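Local coordinates for protein SAWADEE HOMEODOMAIN HOMOLOG 1 (Arabidopsis thaliana, PDB 4IUP) that binds histone H3 tails that carry the H3K9 methyl mark through its SAWADEE domain and acts with RNA polymerase IV in RNA-directed DNA methylation, at residues Ser20-Tyr25 against Leu33-Arg38; Val71-Leu76 against Gly92-Ile97; Cys109-Arg114 against Leu124-Ile129. The protein carries 2 engineered substitutions. One frame throughout, in Å; residues are numbered along the deposited sequence.

The three contacts come in series along the SAWADEE domain, a tandem tudor module that carries a zinc ion. Interaction 1 lies in the hairpin of strands 16-27 and 33-39, at one end of a long antiparallel sheet; interactions 2 and 3 belong to the far end, across the centre of the chain. Interaction 1 is about 31 Å from each of the others, centre to centre, whereas the centres of interactions 2 and 3 are about 9 Å apart and they share the neighbouring strands 86-98 and 110-115, bonded where M95 and N96 meet L112. The spacing fits two tudor-like halves: interaction 1 touches the bound detergent in one, and interactions 2 and 3 lie in the zinc-bearing other.

Interaction 1: Ser20-Tyr25 against Leu33-Arg38; sequences SSFLTY and LEVRVR. With CVM (cymal-4), chain E.
F22 packs against V37 and V35 from the neighbouring strand while the detergent cymal-4 lies on its ring. From CB, CG stands anti to the carbonyl carbon (chi1 -61°), and the ring runs alongside V37. CD2 meets V37 CG1 at 3.6 Å and V35 CG2 at 4.0 Å, the latter close to the ring plane; CE2 touches the same two methyls. Over one face, the detergent's cyclohexyl ring sets C10 3.7 Å from F22 CD1, with CE1 about as near to it, while CZ at the tip reaches cymal-4 C11 and C6 sits above the ring centre. V56 adds to this patch from strand 56-62.

The two segments belong to the beta hairpin of strands 16-27 and 33-39 in a tudor-like half of the domain, with a classic beta bulge where S20 and S21 both face R38. There the carbonyl oxygen of R38 takes two N-H groups, S20 N at 2.7 Å and the longer S21 N at 3.3 Å. R38 N answers with an almost straight bond to S21 O, and L23 N bonds R36 O at 2.8 Å. On the R38 side, L23 CD1 lies over the guanidinium, 3.8 Å from R38 NH2, and that same NH2 makes a salt bridge to D47.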
loop_
_atom_site.group_PDB
_atom_site.type_symbol
_atom_site.label_atom_id
_atom_site.label_comp_id
_atom_site.label_asym_id
_atom_site.label_seq_id
_atom_site.Cartn_x
_atom_site.Cartn_y
_atom_site.Cartn_z
ATOM N N SER A 20 9.631 3.551 -10.741
ATOM C CA SER A 20 10.579 2.963 -11.687
ATOM C C SER A 20 11.986 3.545 -11.473
ATOM O O SER A 20 12.988 2.816 -11.488
ATOM C CB SER A 20 10.098 3.197 -13.125
ATOM O OG SER A 20 11.060 2.742 -14.057
ATOM N N SER A 21 12.054 4.857 -11.275
ATOM C CA SER A 21 13.314 5.527 -10.976
ATOM C C SER A 21 13.097 6.913 -10.377
ATOM O O SER A 21 11.985 7.457 -10.409
ATOM C CB SER A 21 14.189 5.624 -12.233
ATOM O OG SER A 21 13.584 6.435 -13.224
ATOM N N PHE A 22 14.182 7.464 -9.839
ATOM C CA PHE A 22 14.209 8.798 -9.254
ATOM C C PHE A 22 15.046 9.698 -10.155
ATOM O O PHE A 22 16.160 9.335 -10.546
ATOM C CB PHE A 22 14.812 8.731 -7.848
ATOM C CG PHE A 22 14.039 7.854 -6.891
ATOM C CD1 PHE A 22 14.242 6.473 -6.867
ATOM C CD2 PHE A 22 13.121 8.412 -6.000
ATOM C CE1 PHE A 22 13.533 5.659 -5.977
ATOM C CE2 PHE A 22 12.410 7.603 -5.103
ATOM C CZ PHE A 22 12.613 6.226 -5.095
ATOM N N LEU A 23 14.511 10.871 -10.479
ATOM C CA LEU A 23 15.113 11.734 -11.499
ATOM C C LEU A 23 15.924 12.901 -10.937
ATOM O O LEU A 23 17.007 13.226 -11.446
ATOM C CB LEU A 23 14.024 12.262 -12.441
ATOM C CG LEU A 23 13.150 11.211 -13.143
ATOM C CD1 LEU A 23 12.024 11.895 -13.887
ATOM C CD2 LEU A 23 13.954 10.329 -14.090
ATOM N N THR A 24 15.389 13.536 -9.898
ATOM C CA THR A 24 16.003 14.717 -9.307
ATOM C C THR A 24 15.350 15.001 -7.955
ATOM O O THR A 24 14.482 14.246 -7.505
ATOM C CB THR A 24 15.961 15.955 -10.277
ATOM O OG1 THR A 24 16.658 17.070 -9.700
ATOM C CG2 THR A 24 14.537 16.357 -10.633
ATOM N N TYR A 25 15.801 16.060 -7.293
ATOM C CA TYR A 25 15.223 16.472 -6.025
ATOM C C TYR A 25 15.087 17.995 -5.994
ATOM O O TYR A 25 15.657 18.702 -6.829
ATOM C CB TYR A 25 16.071 15.961 -4.845
ATOM C CG TYR A 25 17.316 16.780 -4.594
ATOM C CD1 TYR A 25 18.505 16.509 -5.280
ATOM C CD2 TYR A 25 17.301 17.841 -3.687
ATOM C CE1 TYR A 25 19.648 17.275 -5.059
ATOM C CE2 TYR A 25 18.438 18.611 -3.463
ATOM C CZ TYR A 25 19.603 18.322 -4.147
ATOM O OH TYR A 25 20.722 19.089 -3.917
ATOM N N LEU A 33 11.959 18.353 1.755
ATOM C CA LEU A 33 12.639 17.722 0.667
ATOM C C LEU A 33 11.693 16.861 -0.177
ATOM O O LEU A 33 11.003 16.037 0.337
ATOM C CB LEU A 33 13.791 16.883 1.211
ATOM C CG LEU A 33 14.635 16.068 0.255
ATOM C CD1 LEU A 33 15.665 16.941 -0.446
ATOM C CD2 LEU A 33 15.328 14.897 0.947
ATOM N N GLU A 34 11.695 17.091 -1.478
ATOM C CA GLU A 34 10.892 16.303 -2.409
ATOM C C GLU A 34 11.790 15.687 -3.478
ATOM O O GLU A 34 12.826 16.255 -3.826
ATOM C CB GLU A 34 9.810 17.164 -3.067
ATOM C CG GLU A 34 8.727 17.685 -2.105
ATOM C CD GLU A 34 7.594 18.429 -2.818
ATOM O OE1 GLU A 34 7.797 18.899 -3.956
ATOM O OE2 GLU A 34 6.492 18.546 -2.231
ATOM N N VAL A 35 11.396 14.522 -3.983
ATOM C CA VAL A 35 12.079 13.899 -5.115
ATOM C C VAL A 35 11.122 13.799 -6.299
ATOM O O VAL A 35 9.913 13.658 -6.114
ATOM C CB VAL A 35 12.661 12.494 -4.786
ATOM C CG1 VAL A 35 13.924 12.617 -3.956
ATOM C CG2 VAL A 35 11.625 11.595 -4.074
ATOM N N ARG A 36 11.666 13.889 -7.506
ATOM C CA ARG A 36 10.869 13.697 -8.712
ATOM C C ARG A 36 10.957 12.240 -9.132
ATOM O O ARG A 36 12.051 11.722 -9.386
ATOM C CB ARG A 36 11.335 14.628 -9.831
ATOM C CG ARG A 36 10.475 14.567 -11.093
ATOM C CD ARG A 36 10.361 15.938 -11.724
ATOM N NE ARG A 36 9.592 15.945 -12.969
ATOM C CZ ARG A 36 8.288 16.205 -13.061
ATOM N NH1 ARG A 36 7.561 16.458 -11.976
ATOM N NH2 ARG A 36 7.702 16.205 -14.253
ATOM N N VAL A 37 9.807 11.568 -9.189
ATOM C CA VAL A 37 9.798 10.136 -9.482
ATOM C C VAL A 37 9.189 9.826 -10.837
ATOM O O VAL A 37 8.287 10.523 -11.302
ATOM C CB VAL A 37 9.083 9.298 -8.382
ATOM C CG1 VAL A 37 9.864 9.352 -7.069
ATOM C CG2 VAL A 37 7.648 9.758 -8.179
ATOM N N ARG A 38 9.704 8.777 -11.465
ATOM C CA ARG A 38 9.101 8.226 -12.664
ATOM C C ARG A 38 8.425 6.930 -12.256
ATOM O O ARG A 38 9.042 6.085 -11.608
ATOM C CB ARG A 38 10.161 7.975 -13.738
ATOM C CG ARG A 38 9.609 7.348 -15.019
ATOM C CD ARG A 38 10.472 7.702 -16.214
ATOM N NE ARG A 38 10.335 9.111 -16.568
ATOM C CZ ARG A 38 11.254 9.818 -17.219
ATOM N NH1 ARG A 38 12.400 9.256 -17.590
ATOM N NH2 ARG A 38 11.028 11.095 -17.491
HETATM C C1 CVM E . 14.105 6.882 1.412
HETATM C C2 CVM E . 13.760 7.413 0.025
HETATM C C3 CVM E . 14.737 6.878 -1.016
HETATM C C4 CVM E . 15.268 8.019 -1.890
HETATM C C6 CVM E . 16.127 7.547 -3.079
HETATM C C7 CVM E . 17.550 8.121 -2.951
HETATM C C8 CVM E . 18.563 7.433 -3.889
HETATM C C9 CVM E . 17.891 6.629 -5.015
HETATM C C10 CVM E . 16.905 5.576 -4.477
HETATM C C11 CVM E . 16.188 6.014 -3.191
HETATM O O12 CVM E . 13.243 5.770 1.697
HETATM C C13 CVM E . 12.347 5.997 2.819
HETATM O O14 CVM E . 12.540 7.257 3.538
HETATM C C15 CVM E . 11.519 7.477 4.560
HETATM C C16 CVM E . 11.424 6.316 5.573
HETATM C C17 CVM E . 11.503 4.907 4.949
HETATM C C18 CVM E . 12.512 4.821 3.792
HETATM C C19 CVM E . 11.794 8.785 5.326
HETATM O O20 CVM E . 13.197 9.075 5.328
HETATM O O21 CVM E . 11.864 3.956 5.960
HETATM O O22 CVM E . 12.334 3.590 3.084
HETATM O O23 CVM E . 10.168 6.412 6.257
#

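Interaction 2: Val71-Leu76 against Gly92-Ile97; sequences VNVGDL and GHVMNI. Engineered in segment 92-97: M95 (natural residue Leu).
A loop docks on a strand: V73, G74 and D75, from the turn that leads into strand 76-83, lie along H93 and V94 of strand 86-98 in the zinc-bearing half of the domain. A type II beta turn from N72 to D75 presents G74 N to V94 O at 2.8 Å, nearly straight at 176°, and V94 N returns a bond to D75 O at 3.1 Å. The turn is braced from within: D75 N bonds N72 O, and N72 N donates to D75 OD2 from above the carboxylate plane. At G74 phi is positive (97°), and a CB would be pressed into the preceding carbonyl O.

V94 turns toward the loop, its CB 3.6 Å from N72 O and its CG2 4.0 Å from V71 CG1. I97 sends CD1 to within 3.4 Å of V71 O. At the opposite end L76 pairs with H93 and lays CD1 over the imidazole face in a CH-pi contact, while G74 O lies at the ring edge, in plane.

F111 of strand 110-115 packs against V71 and I97, the engineered M77 of strand 76-83 touches V71 and V94, and a classic bulge at M95 (engineered, selenomethionine) and N96 faces L112.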
loop_
_atom_site.group_PDB
_atom_site.type_symbol
_atom_site.label_atom_id
_atom_site.label_comp_id
_atom_site.label_asym_id
_atom_site.label_seq_id
_atom_site.Cartn_x
_atom_site.Cartn_y
_atom_site.Cartn_z
ATOM N N VAL A 71 -0.516 -11.833 8.935
ATOM C CA VAL A 71 -1.367 -10.647 8.896
ATOM C C VAL A 71 -2.220 -10.632 10.166
ATOM O O VAL A 71 -2.954 -11.586 10.439
ATOM C CB VAL A 71 -2.267 -10.629 7.637
ATOM C CG1 VAL A 71 -3.097 -9.359 7.575
ATOM C CG2 VAL A 71 -1.420 -10.779 6.376
ATOM N N ASN A 72 -2.108 -9.551 10.935
ATOM C CA ASN A 72 -2.806 -9.433 12.214
ATOM C C ASN A 72 -3.615 -8.149 12.326
ATOM O O ASN A 72 -3.311 -7.161 11.655
ATOM C CB ASN A 72 -1.800 -9.505 13.364
ATOM C CG ASN A 72 -1.125 -10.860 13.460
ATOM O OD1 ASN A 72 -1.786 -11.887 13.649
ATOM N ND2 ASN A 72 0.198 -10.871 13.342
ATOM N N VAL A 73 -4.655 -8.185 13.159
ATOM C CA VAL A 73 -5.408 -6.989 13.531
ATOM C C VAL A 73 -4.421 -5.911 13.988
ATOM O O VAL A 73 -3.484 -6.196 14.748
ATOM C CB VAL A 73 -6.452 -7.299 14.646
ATOM C CG1 VAL A 73 -7.048 -6.012 15.223
ATOM C CG2 VAL A 73 -7.563 -8.199 14.102
ATOM N N GLY A 74 -4.613 -4.691 13.487
ATOM C CA GLY A 74 -3.695 -3.577 13.758
ATOM C C GLY A 74 -2.655 -3.327 12.671
ATOM O O GLY A 74 -2.069 -2.243 12.610
ATOM N N ASP A 75 -2.422 -4.317 11.810
ATOM C CA ASP A 75 -1.410 -4.191 10.759
ATOM C C ASP A 75 -1.778 -3.148 9.717
ATOM O O ASP A 75 -2.935 -3.058 9.283
ATOM C CB ASP A 75 -1.167 -5.527 10.044
ATOM C CG ASP A 75 -0.323 -6.496 10.856
ATOM O OD1 ASP A 75 0.161 -6.135 11.956
ATOM O OD2 ASP A 75 -0.136 -7.631 10.377
ATOM N N LEU A 76 -0.781 -2.365 9.322
ATOM C CA LEU A 76 -0.903 -1.490 8.163
ATOM C C LEU A 76 -0.722 -2.321 6.892
ATOM O O LEU A 76 0.258 -3.061 6.763
ATOM C CB LEU A 76 0.142 -0.365 8.228
ATOM C CG LEU A 76 0.315 0.535 6.997
ATOM C CD1 LEU A 76 -0.909 1.434 6.809
ATOM C CD2 LEU A 76 1.587 1.365 7.134
ATOM N N GLY A 92 -4.615 0.998 4.614
ATOM C CA GLY A 92 -5.690 0.671 5.538
ATOM C C GLY A 92 -5.123 -0.097 6.714
ATOM O O GLY A 92 -3.973 -0.540 6.678
ATOM N N HIS A 93 -5.923 -0.247 7.763
ATOM C CA HIS A 93 -5.520 -1.062 8.900
ATOM C C HIS A 93 -6.492 -2.207 9.075
ATOM O O HIS A 93 -7.696 -2.020 8.947
ATOM C CB HIS A 93 -5.430 -0.219 10.174
ATOM C CG HIS A 93 -4.266 0.720 10.182
ATOM N ND1 HIS A 93 -4.341 2.002 9.679
ATOM C CD2 HIS A 93 -2.989 0.553 10.600
ATOM C CE1 HIS A 93 -3.164 2.590 9.804
ATOM N NE2 HIS A 93 -2.325 1.730 10.356
ATOM N N VAL A 94 -5.970 -3.393 9.364
ATOM C CA VAL A 94 -6.818 -4.563 9.580
ATOM C C VAL A 94 -7.559 -4.405 10.905
ATOM O O VAL A 94 -6.930 -4.209 11.948
ATOM C CB VAL A 94 -5.998 -5.868 9.597
ATOM C CG1 VAL A 94 -6.912 -7.067 9.844
ATOM C CG2 VAL A 94 -5.222 -6.038 8.284
HETATM N N MSE A 95 -8.891 -4.483 10.851
HETATM C CA MSE A 95 -9.745 -4.297 12.031
HETATM C C MSE A 95 -10.228 -5.625 12.606
HETATM O O MSE A 95 -10.443 -5.751 13.815
HETATM C CB MSE A 95 -10.969 -3.438 11.687
HETATM C CG MSE A 95 -10.654 -2.121 10.997
HETATM SE SE MSE A 95 -9.369 -1.022 11.981
HETATM C CE MSE A 95 -10.477 -0.598 13.540
ATOM N N ASN A 96 -10.402 -6.606 11.725
ATOM C CA ASN A 96 -11.010 -7.885 12.075
ATOM C C ASN A 96 -10.580 -8.908 11.041
ATOM O O ASN A 96 -10.421 -8.566 9.869
ATOM C CB ASN A 96 -12.538 -7.749 12.059
ATOM C CG ASN A 96 -13.244 -9.049 12.341
ATOM O OD1 ASN A 96 -13.700 -9.735 11.420
ATOM N ND2 ASN A 96 -13.333 -9.409 13.616
ATOM N N ILE A 97 -10.387 -10.153 11.473
ATOM C CA ILE A 97 -10.077 -11.248 10.551
ATOM C C ILE A 97 -10.994 -12.438 10.819
ATOM O O ILE A 97 -11.017 -12.975 11.931
ATOM C CB ILE A 97 -8.597 -11.703 10.647
ATOM C CG1 ILE A 97 -7.649 -10.516 10.471
ATOM C CG2 ILE A 97 -8.289 -12.797 9.606
ATOM C CD1 ILE A 97 -6.212 -10.810 10.857
#

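Interaction 3: Cys109-Arg114 against Leu124-Ile129; sequences CVFLVR and LGLERI. With ZN (zinc ion), chain D.
F111 and L124 form an antiparallel hydrogen-bonded pair in the second tudor-like half of the domain, where strand 110-115 pairs with strand 121-124 and the chain then bends back through a short 3-10 turn at L126 and E127. Both backbone bonds of the pair are short: F111 N gives to L124 O at 2.8 Å, and L124 N gives to F111 O at the same length.

The tight part of the contact is gathered round the F111 ring. I129 stands over one face with CD1 3.7 Å from F111 CD2, the two side chains crossing at about a right angle, in a CH-pi contact 21° off the ring normal. I129 reaches this place because its CG1 sits between the backbone N and the carbonyl carbon (chi1 63°). L124 O lies in plane at the ring edge, 3.5 Å from F111 CD2, and L126 brings CD1 to 3.9 Å from F111 CE2. Beside this, V113 CG2 meets L124 CD1 at 3.7 Å, again with the side chains crossed. The engineered M77 and C79, both of strand 76-83, back I129.

The contact is looser toward its other end. V110 forms a partly exposed edge, its CB pointing away from segment 124-129. Near C109, which is itself buried, the two backbones are bridged by water rather than bonded directly: a water lies between C109 O and L126 N and accepts the N-H of L126 at 2.8 Å. C109 SG binds the zinc ion at 2.3 Å, with C68, H102 and C107 completing the site.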
loop_
_atom_site.group_PDB
_atom_site.type_symbol
_atom_site.label_atom_id
_atom_site.label_comp_id
_atom_site.label_asym_id
_atom_site.label_seq_id
_atom_site.Cartn_x
_atom_site.Cartn_y
_atom_site.Cartn_z
ATOM N N CYS A 109 -9.523 -16.413 4.023
ATOM C CA CYS A 109 -9.739 -15.561 5.188
ATOM C C CYS A 109 -10.288 -14.208 4.728
ATOM O O CYS A 109 -10.010 -13.764 3.595
ATOM C CB CYS A 109 -8.445 -15.382 5.992
ATOM S SG CYS A 109 -7.762 -16.929 6.647
ATOM N N VAL A 110 -11.091 -13.577 5.582
ATOM C CA VAL A 110 -11.685 -12.274 5.267
ATOM C C VAL A 110 -11.125 -11.202 6.207
ATOM O O VAL A 110 -11.255 -11.300 7.428
ATOM C CB VAL A 110 -13.238 -12.301 5.345
ATOM C CG1 VAL A 110 -13.827 -10.940 4.967
ATOM C CG2 VAL A 110 -13.812 -13.387 4.440
ATOM N N PHE A 111 -10.510 -10.182 5.618
ATOM C CA PHE A 111 -9.853 -9.125 6.373
ATOM C C PHE A 111 -10.689 -7.863 6.250
ATOM O O PHE A 111 -10.831 -7.315 5.155
ATOM C CB PHE A 111 -8.434 -8.882 5.838
ATOM C CG PHE A 111 -7.567 -10.123 5.820
ATOM C CD1 PHE A 111 -6.731 -10.421 6.897
ATOM C CD2 PHE A 111 -7.589 -10.988 4.725
ATOM C CE1 PHE A 111 -5.933 -11.570 6.891
ATOM C CE2 PHE A 111 -6.800 -12.144 4.707
ATOM C CZ PHE A 111 -5.964 -12.432 5.792
ATOM N N LEU A 112 -11.271 -7.423 7.361
ATOM C CA LEU A 112 -11.974 -6.144 7.373
ATOM C C LEU A 112 -10.927 -5.050 7.555
ATOM O O LEU A 112 -10.197 -5.036 8.554
ATOM C CB LEU A 112 -13.030 -6.095 8.484
ATOM C CG LEU A 112 -13.801 -4.774 8.645
ATOM C CD1 LEU A 112 -14.836 -4.613 7.548
ATOM C CD2 LEU A 112 -14.453 -4.694 10.022
ATOM N N VAL A 113 -10.829 -4.155 6.576
ATOM C CA VAL A 113 -9.864 -3.065 6.658
ATOM C C VAL A 113 -10.581 -1.736 6.807
ATOM O O VAL A 113 -11.706 -1.574 6.332
ATOM C CB VAL A 113 -8.853 -3.040 5.456
ATOM C CG1 VAL A 113 -8.235 -4.422 5.234
ATOM C CG2 VAL A 113 -9.496 -2.526 4.166
ATOM N N ARG A 114 -9.938 -0.807 7.507
ATOM C CA ARG A 114 -10.413 0.560 7.584
ATOM C C ARG A 114 -9.401 1.450 6.886
ATOM O O ARG A 114 -8.231 1.504 7.281
ATOM C CB ARG A 114 -10.579 0.996 9.037
ATOM C CG ARG A 114 -11.131 2.406 9.194
ATOM C CD ARG A 114 -11.366 2.730 10.664
ATOM N NE ARG A 114 -12.456 1.939 11.236
ATOM C CZ ARG A 114 -12.993 2.161 12.434
ATOM N NH1 ARG A 114 -12.553 3.155 13.195
ATOM N NH2 ARG A 114 -13.975 1.387 12.873
ATOM N N LEU A 124 -11.909 -7.443 2.602
ATOM C CA LEU A 124 -10.996 -7.817 1.524
ATOM C C LEU A 124 -10.414 -9.209 1.726
ATOM O O LEU A 124 -10.238 -9.670 2.860
ATOM C CB LEU A 124 -9.854 -6.796 1.397
ATOM C CG LEU A 124 -10.222 -5.359 0.990
ATOM C CD1 LEU A 124 -8.996 -4.467 1.021
ATOM C CD2 LEU A 124 -10.854 -5.331 -0.387
ATOM N N GLY A 125 -10.118 -9.876 0.618
ATOM C CA GLY A 125 -9.375 -11.125 0.663
ATOM C C GLY A 125 -7.881 -10.847 0.613
ATOM O O GLY A 125 -7.443 -9.713 0.326
ATOM N N LEU A 126 -7.097 -11.885 0.883
ATOM C CA LEU A 126 -5.643 -11.773 0.863
ATOM C C LEU A 126 -5.136 -11.274 -0.497
ATOM O O LEU A 126 -4.107 -10.599 -0.579
ATOM C CB LEU A 126 -4.985 -13.118 1.212
ATOM C CG LEU A 126 -3.499 -13.041 1.593
ATOM C CD1 LEU A 126 -3.321 -12.256 2.889
ATOM C CD2 LEU A 126 -2.895 -14.440 1.708
ATOM N N GLU A 127 -5.875 -11.595 -1.552
ATOM C CA GLU A 127 -5.462 -11.268 -2.921
ATOM C C GLU A 127 -5.557 -9.771 -3.259
ATOM O O GLU A 127 -5.150 -9.354 -4.341
ATOM C CB GLU A 127 -6.246 -12.118 -3.936
ATOM C CG GLU A 127 -7.689 -11.658 -4.230
ATOM C CD GLU A 127 -8.694 -11.940 -3.114
ATOM O OE1 GLU A 127 -8.400 -12.734 -2.190
ATOM O OE2 GLU A 127 -9.804 -11.360 -3.177
ATOM N N ARG A 128 -6.104 -8.976 -2.340
ATOM C CA ARG A 128 -6.217 -7.529 -2.533
ATOM C C ARG A 128 -5.451 -6.714 -1.492
ATOM O O ARG A 128 -5.616 -5.502 -1.402
ATOM C CB ARG A 128 -7.690 -7.097 -2.571
ATOM C CG ARG A 128 -8.435 -7.661 -3.773
ATOM C CD ARG A 128 -9.673 -6.868 -4.172
ATOM N NE ARG A 128 -10.208 -7.440 -5.406
ATOM C CZ ARG A 128 -10.964 -6.804 -6.300
ATOM N NH1 ARG A 128 -11.326 -5.534 -6.123
ATOM N NH2 ARG A 128 -11.367 -7.460 -7.383
ATOM N N ILE A 129 -4.613 -7.376 -0.704
ATOM C CA ILE A 129 -3.849 -6.677 0.321
ATOM C C ILE A 129 -2.362 -7.050 0.275
ATOM O O ILE A 129 -2.007 -8.188 -0.041
ATOM C CB ILE A 129 -4.456 -6.870 1.745
ATOM C CG1 ILE A 129 -4.428 -8.340 2.181
ATOM C CG2 ILE A 129 -5.897 -6.312 1.820
ATOM C CD1 ILE A 129 -4.960 -8.562 3.604
HETATM ZN ZN ZN D . -5.981 -17.415 5.221
HETATM O O HOH W 1 -8.397 -14.281 1.530
#